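Local coordinates for protein Non-reducing end alpha-L-arabinofuranosidase BoGH43B (Bacteroides ovatus, PDB 5JOZ) that removes terminal non-reducing alpha-L-arabinofuranoside residues from xyloglucan side branches, converting S units to X units during xyloglucan breakdown in the periplasm, at residues Q365-L370 with T441-Y447; H398-L402 with Y447-I451. One frame throughout, in Å; residues are numbered along the deposited sequence.

How the contacts relate
Both contacts lie in the C-terminal concanavalin A-like domain, a beta-sandwich beside the five-bladed propeller of the family 43 hydrolase, and their centres are about 12 Å apart. Contact 1 works along one sheet, where the loop leading into strand 370-377 meets the hairpin between strands 436-442 and 446-453. Contact 2 works between sheets, setting strand 397-406 of one over strand 446-453 of the other. Along the chain the segments alternate, 365-370, 398-402, 441-447 and 447-451. Tyr447 belongs to both: its hydroxyl serves contact 1 and its ring contact 2. The hairpin is thus fixed at its edge and over its inner face, away from the catalytic and calcium sites.

Contact 1: Q365-L370 with T441-Y447; sequences QAAFNL and TATETTY
Leu370 and Ala442 form an antiparallel hydrogen-bonded pair where strand 370-377 begins and strand 436-442 ends. Ala442 N gives the shorter bond, 2.7 Å to Leu370 O, while Leu370 N reaches Ala442 O at 3.2 Å from above the carbonyl plane. The chains stay as close beyond this pair, with Asn369 CA 4.6 Å from Thr443 CA, and a water links them, donating to Phe368 O and to Thr443 O, each at 2.6 Å, and accepting from Gln365 NE2. The same NE2 also holds Ala367 O at 2.9 Å, so the amide bridges its own loop and the water. Its other atom, OE1, receives Tyr447 OH at 2.6 Å on a lone pair, in plane with the edge of the tyrosine ring. Gln365 gets there with CG anti to the backbone N (chi1 -166°) and the chain extended. A leucine here would probably leave the buried Tyr447 hydroxyl without this acceptor and deprive the water of one of its partners. Apolar packing is modest: Leu370 CD1 lies 3.8 Å from Ala442 CB, and Glu444 CG rests obliquely against CB and CG of Phe368. Across the two-residue turn Glu444-Thr445, the hydroxyls of Thr443 and Thr446 are hydrogen-bonded at 2.9 Å. Asp507 takes the backbone N-H groups of Phe368 and Asn369, Leu370 packs on Phe503, and strand 370-377 runs between strands 436-442 and 496-505.

Contact 2: H398-L402 with Y447-I451; sequences HYDLL and YTFEI
His398 ND1 donates to Asp400 OD1 at 2.8 Å on one side of strand 398-402, while Tyr399 and Leu401, the residues between and after them, point to strand 447-451. That bond lies close to the imidazole plane and meets the syn side of the carboxylate, though 34° out of the carboxylate plane; Arg415 forms a salt bridge with the second oxygen, OD2. Across the contact itself no hydrogen bond forms. The two strands run nearly parallel, 12° apart, with their axes 8.8 Å from each other at closest approach, and side chains fill the space between. Phe449 and Leu401 share the largest part of the packing, with Tyr399 close behind. The tip of the Phe449 ring, CZ, presses obliquely on Tyr399 CB at 3.6 Å, and its CD2 side lies 4.0 Å from Leu401 CB, so the ring spans two residues of the facing strand. CG of Phe449 is anti to its carbonyl carbon (chi1 -59°), which lays the ring back along the facing strand from Leu401 to Tyr399. The Tyr399 side chain crosses that of Tyr447 at about a right angle, CE2 meeting Tyr447 CD2 at 3.8 Å near the plane of the Tyr399 ring. At the far end, Leu401 divides its branches: CD1 stands 4.2 Å from Ile451 CG2, and CD2 is 3.9 Å from Glu450 O. Val391 and Ala463, one from each sheet, also touch Phe449. Polar ends are served elsewhere, Tyr399 OH by the carbonyl of Ser464 and Glu450 OE2 by the Thr441 hydroxyl. The chemistry is that of a beta-sandwich interior: aromatic and aliphatic carbon joins the two sheets, and the buried carboxylate of Asp400, whose side chain leaves the strand away from this interior, is paired with Arg415 and hydrogen-bonded by His398.

Contact 1: Q365-L370 with T441-Y447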
loop_
_atom_site.group_PDB
_atom_site.type_symbol
_atom_site.label_atom_id
_atom_site.label_comp_id
_atom_site.label_asym_id
_atom_site.label_seq_id
_atom_site.Cartn_x
_atom_site.Cartn_y
_atom_site.Cartn_z
ATOM N N GLN A 365 7.444 -3.526 -4.456
ATOM C CA GLN A 365 7.706 -4.175 -5.742
ATOM C C GLN A 365 6.533 -3.895 -6.694
ATOM O O GLN A 365 5.478 -4.517 -6.613
ATOM C CB GLN A 365 7.944 -5.669 -5.590
ATOM C CG GLN A 365 8.540 -6.277 -6.856
ATOM C CD GLN A 365 8.627 -7.778 -6.804
ATOM O OE1 GLN A 365 8.725 -8.358 -5.728
ATOM N NE2 GLN A 365 8.599 -8.421 -7.974
ATOM N N ALA A 366 6.748 -2.942 -7.586
ATOM C CA ALA A 366 5.728 -2.412 -8.476
ATOM C C ALA A 366 5.647 -3.133 -9.828
ATOM O O ALA A 366 4.868 -2.714 -10.697
ATOM C CB ALA A 366 5.999 -0.925 -8.701
ATOM N N ALA A 367 6.453 -4.179 -10.023
ATOM C CA ALA A 367 6.397 -4.974 -11.250
ATOM C C ALA A 367 6.812 -6.425 -11.014
ATOM O O ALA A 367 7.625 -6.727 -10.139
ATOM C CB ALA A 367 7.270 -4.339 -12.322
ATOM N N PHE A 368 6.221 -7.327 -11.782
ATOM C CA PHE A 368 6.641 -8.714 -11.760
ATOM C C PHE A 368 8.096 -8.823 -12.174
ATOM O O PHE A 368 8.889 -9.432 -11.468
ATOM C CB PHE A 368 5.769 -9.553 -12.677
ATOM C CG PHE A 368 4.378 -9.725 -12.163
ATOM C CD1 PHE A 368 4.135 -10.525 -11.050
ATOM C CD2 PHE A 368 3.314 -9.056 -12.759
ATOM C CE1 PHE A 368 2.839 -10.682 -10.564
ATOM C CE2 PHE A 368 2.027 -9.207 -12.277
ATOM C CZ PHE A 368 1.787 -10.023 -11.182
ATOM N N ASN A 369 8.431 -8.190 -13.298
ATOM C CA ASN A 369 9.756 -8.267 -13.889
ATOM C C ASN A 369 10.543 -7.017 -13.529
ATOM O O ASN A 369 10.206 -5.916 -13.962
ATOM C CB ASN A 369 9.641 -8.421 -15.409
ATOM C CG ASN A 369 8.783 -9.605 -15.798
ATOM O OD1 ASN A 369 7.606 -9.452 -16.126
ATOM N ND2 ASN A 369 9.345 -10.796 -15.705
ATOM N N LEU A 370 11.583 -7.183 -12.722
ATOM C CA LEU A 370 12.421 -6.051 -12.349
ATOM C C LEU A 370 13.852 -6.399 -12.011
ATOM O O LEU A 370 14.206 -7.550 -11.769
ATOM C CB LEU A 370 11.801 -5.234 -11.204
ATOM C CG LEU A 370 11.620 -5.731 -9.768
ATOM C CD1 LEU A 370 12.896 -6.211 -9.098
ATOM C CD2 LEU A 370 10.999 -4.587 -8.964
ATOM N N THR A 441 17.143 -9.619 -9.122
ATOM C CA THR A 441 16.373 -9.571 -10.348
ATOM C C THR A 441 15.153 -10.461 -10.153
ATOM O O THR A 441 15.199 -11.441 -9.396
ATOM C CB THR A 441 17.199 -10.010 -11.578
ATOM O OG1 THR A 441 17.414 -11.422 -11.551
ATOM C CG2 THR A 441 18.533 -9.287 -11.618
ATOM N N ALA A 442 14.068 -10.114 -10.831
ATOM C CA ALA A 442 12.788 -10.767 -10.594
ATOM C C ALA A 442 12.063 -11.114 -11.876
ATOM O O ALA A 442 12.121 -10.378 -12.859
ATOM C CB ALA A 442 11.916 -9.879 -9.726
ATOM N N THR A 443 11.420 -12.275 -11.853
ATOM C CA THR A 443 10.383 -12.657 -12.817
ATOM C C THR A 443 9.139 -12.967 -11.995
ATOM O O THR A 443 9.208 -12.966 -10.760
ATOM C CB THR A 443 10.762 -13.932 -13.597
ATOM O OG1 THR A 443 10.760 -15.051 -12.699
ATOM C CG2 THR A 443 12.141 -13.790 -14.239
ATOM N N GLU A 444 8.033 -13.280 -12.675
ATOM C CA GLU A 444 6.775 -13.677 -12.020
ATOM C C GLU A 444 6.953 -14.785 -10.984
ATOM O O GLU A 444 6.332 -14.747 -9.916
ATOM C CB GLU A 444 5.744 -14.127 -13.056
ATOM C CG GLU A 444 5.086 -12.984 -13.804
ATOM C CD GLU A 444 4.254 -13.465 -14.975
ATOM O OE1 GLU A 444 4.857 -13.913 -15.973
ATOM O OE2 GLU A 444 3.005 -13.395 -14.900
ATOM N N THR A 445 7.817 -15.747 -11.293
ATOM C CA THR A 445 8.025 -16.928 -10.454
ATOM C C THR A 445 9.276 -16.867 -9.563
ATOM O O THR A 445 9.280 -17.452 -8.481
ATOM C CB THR A 445 8.141 -18.197 -11.334
ATOM O OG1 THR A 445 9.223 -18.035 -12.258
ATOM C CG2 THR A 445 6.845 -18.440 -12.123
ATOM N N THR A 446 10.340 -16.208 -10.017
ATOM C CA THR A 446 11.660 -16.360 -9.375
ATOM C C THR A 446 12.379 -15.042 -9.120
ATOM O O THR A 446 12.381 -14.139 -9.966
ATOM C CB THR A 446 12.597 -17.274 -10.202
ATOM O OG1 THR A 446 12.787 -16.713 -11.505
ATOM C CG2 THR A 446 12.000 -18.677 -10.351
ATOM N N TYR A 447 12.972 -14.954 -7.931
ATOM C CA TYR A 447 13.950 -13.935 -7.616
ATOM C C TYR A 447 15.294 -14.584 -7.783
ATOM O O TYR A 447 15.476 -15.718 -7.323
ATOM C CB TYR A 447 13.829 -13.505 -6.162
ATOM C CG TYR A 447 12.562 -12.788 -5.815
ATOM C CD1 TYR A 447 12.358 -11.475 -6.224
ATOM C CD2 TYR A 447 11.587 -13.395 -5.034
ATOM C CE1 TYR A 447 11.208 -10.788 -5.878
ATOM C CE2 TYR A 447 10.430 -12.713 -4.682
ATOM C CZ TYR A 447 10.247 -11.414 -5.117
ATOM O OH TYR A 447 9.098 -10.737 -4.790
HETATM O O HOH W 1 8.245 -10.905 -9.442
#

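Contact 2: H398-L402 with Y447-I451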
loop_
_atom_site.group_PDB
_atom_site.type_symbol
_atom_site.label_atom_id
_atom_site.label_comp_id
_atom_site.label_asym_id
_atom_site.label_seq_id
_atom_site.Cartn_x
_atom_site.Cartn_y
_atom_site.Cartn_z
ATOM N N HIS A 398 10.946 -13.559 4.391
ATOM C CA HIS A 398 11.810 -12.588 3.730
ATOM C C HIS A 398 13.100 -13.231 3.269
ATOM O O HIS A 398 13.625 -14.121 3.950
ATOM C CB HIS A 398 12.157 -11.433 4.685
ATOM C CG HIS A 398 12.772 -11.875 5.981
ATOM N ND1 HIS A 398 14.135 -11.970 6.163
ATOM C CD2 HIS A 398 12.211 -12.251 7.156
ATOM C CE1 HIS A 398 14.392 -12.381 7.392
ATOM N NE2 HIS A 398 13.241 -12.551 8.019
ATOM N N TYR A 399 13.620 -12.761 2.137
ATOM C CA TYR A 399 14.896 -13.238 1.589
ATOM C C TYR A 399 15.938 -12.159 1.778
ATOM O O TYR A 399 15.726 -11.032 1.355
ATOM C CB TYR A 399 14.765 -13.546 0.104
ATOM C CG TYR A 399 13.658 -14.526 -0.255
ATOM C CD1 TYR A 399 13.485 -15.717 0.457
ATOM C CD2 TYR A 399 12.799 -14.273 -1.330
ATOM C CE1 TYR A 399 12.493 -16.617 0.120
ATOM C CE2 TYR A 399 11.799 -15.173 -1.680
ATOM C CZ TYR A 399 11.651 -16.345 -0.959
ATOM O OH TYR A 399 10.672 -17.246 -1.307
ATOM N N ASP A 400 17.074 -12.512 2.378
ATOM C CA ASP A 400 18.088 -11.545 2.783
ATOM C C ASP A 400 19.374 -11.690 1.977
ATOM O O ASP A 400 20.088 -12.679 2.128
ATOM C CB ASP A 400 18.416 -11.748 4.266
ATOM C CG ASP A 400 17.254 -11.441 5.188
ATOM O OD1 ASP A 400 16.237 -10.858 4.746
ATOM O OD2 ASP A 400 17.362 -11.789 6.384
ATOM N N LEU A 401 19.687 -10.694 1.157
ATOM C CA LEU A 401 20.944 -10.681 0.415
ATOM C C LEU A 401 21.912 -9.750 1.151
ATOM O O LEU A 401 21.929 -8.539 0.901
ATOM C CB LEU A 401 20.721 -10.255 -1.034
ATOM C CG LEU A 401 21.975 -10.076 -1.891
ATOM C CD1 LEU A 401 22.775 -11.361 -1.957
ATOM C CD2 LEU A 401 21.600 -9.587 -3.277
ATOM N N LEU A 402 22.713 -10.326 2.054
ATOM C CA LEU A 402 23.510 -9.548 3.012
ATOM C C LEU A 402 25.008 -9.784 2.936
ATOM O O LEU A 402 25.459 -10.858 2.546
ATOM C CB LEU A 402 23.054 -9.856 4.435
ATOM C CG LEU A 402 21.547 -9.770 4.696
ATOM C CD1 LEU A 402 21.219 -10.213 6.115
ATOM C CD2 LEU A 402 21.015 -8.370 4.434
ATOM N N TYR A 447 12.972 -14.954 -7.931
ATOM C CA TYR A 447 13.950 -13.935 -7.616
ATOM C C TYR A 447 15.294 -14.584 -7.783
ATOM O O TYR A 447 15.476 -15.718 -7.323
ATOM C CB TYR A 447 13.829 -13.505 -6.162
ATOM C CG TYR A 447 12.562 -12.788 -5.815
ATOM C CD1 TYR A 447 12.358 -11.475 -6.224
ATOM C CD2 TYR A 447 11.587 -13.395 -5.034
ATOM C CE1 TYR A 447 11.208 -10.788 -5.878
ATOM C CE2 TYR A 447 10.430 -12.713 -4.682
ATOM C CZ TYR A 447 10.247 -11.414 -5.117
ATOM O OH TYR A 447 9.098 -10.737 -4.790
ATOM N N THR A 448 16.219 -13.881 -8.436
ATOM C CA THR A 448 17.608 -14.315 -8.554
ATOM C C THR A 448 18.502 -13.259 -7.901
ATOM O O THR A 448 18.298 -12.065 -8.107
ATOM C CB THR A 448 17.997 -14.550 -10.023
ATOM O OG1 THR A 448 17.078 -15.483 -10.595
ATOM C CG2 THR A 448 19.421 -15.126 -10.144
ATOM N N PHE A 449 19.468 -13.726 -7.107
ATOM C CA PHE A 449 20.322 -12.886 -6.260
ATOM C C PHE A 449 21.780 -12.938 -6.746
ATOM O O PHE A 449 22.344 -14.032 -6.878
ATOM C CB PHE A 449 20.246 -13.385 -4.817
ATOM C CG PHE A 449 18.862 -13.378 -4.252
ATOM C CD1 PHE A 449 18.030 -14.491 -4.382
ATOM C CD2 PHE A 449 18.373 -12.247 -3.592
ATOM C CE1 PHE A 449 16.740 -14.473 -3.866
ATOM C CE2 PHE A 449 17.084 -12.227 -3.068
ATOM C CZ PHE A 449 16.264 -13.338 -3.204
ATOM N N GLU A 450 22.375 -11.764 -6.989
ATOM C CA GLU A 450 23.688 -11.625 -7.634
ATOM C C GLU A 450 24.574 -10.613 -6.894
ATOM O O GLU A 450 24.065 -9.680 -6.273
ATOM C CB GLU A 450 23.535 -11.182 -9.102
ATOM C CG GLU A 450 22.586 -12.044 -9.957
ATOM C CD GLU A 450 21.143 -11.510 -10.094
ATOM O OE1 GLU A 450 20.705 -10.640 -9.298
ATOM O OE2 GLU A 450 20.429 -11.976 -11.018
ATOM N N ILE A 451 25.896 -10.804 -6.987
ATOM C CA ILE A 451 26.883 -9.932 -6.355
ATOM C C ILE A 451 28.023 -9.583 -7.314
ATOM O O ILE A 451 28.354 -10.359 -8.214
ATOM C CB ILE A 451 27.458 -10.566 -5.063
ATOM C CG1 ILE A 451 28.220 -11.863 -5.382
ATOM C CG2 ILE A 451 26.334 -10.821 -4.065
ATOM C CD1 ILE A 451 28.670 -12.668 -4.186
#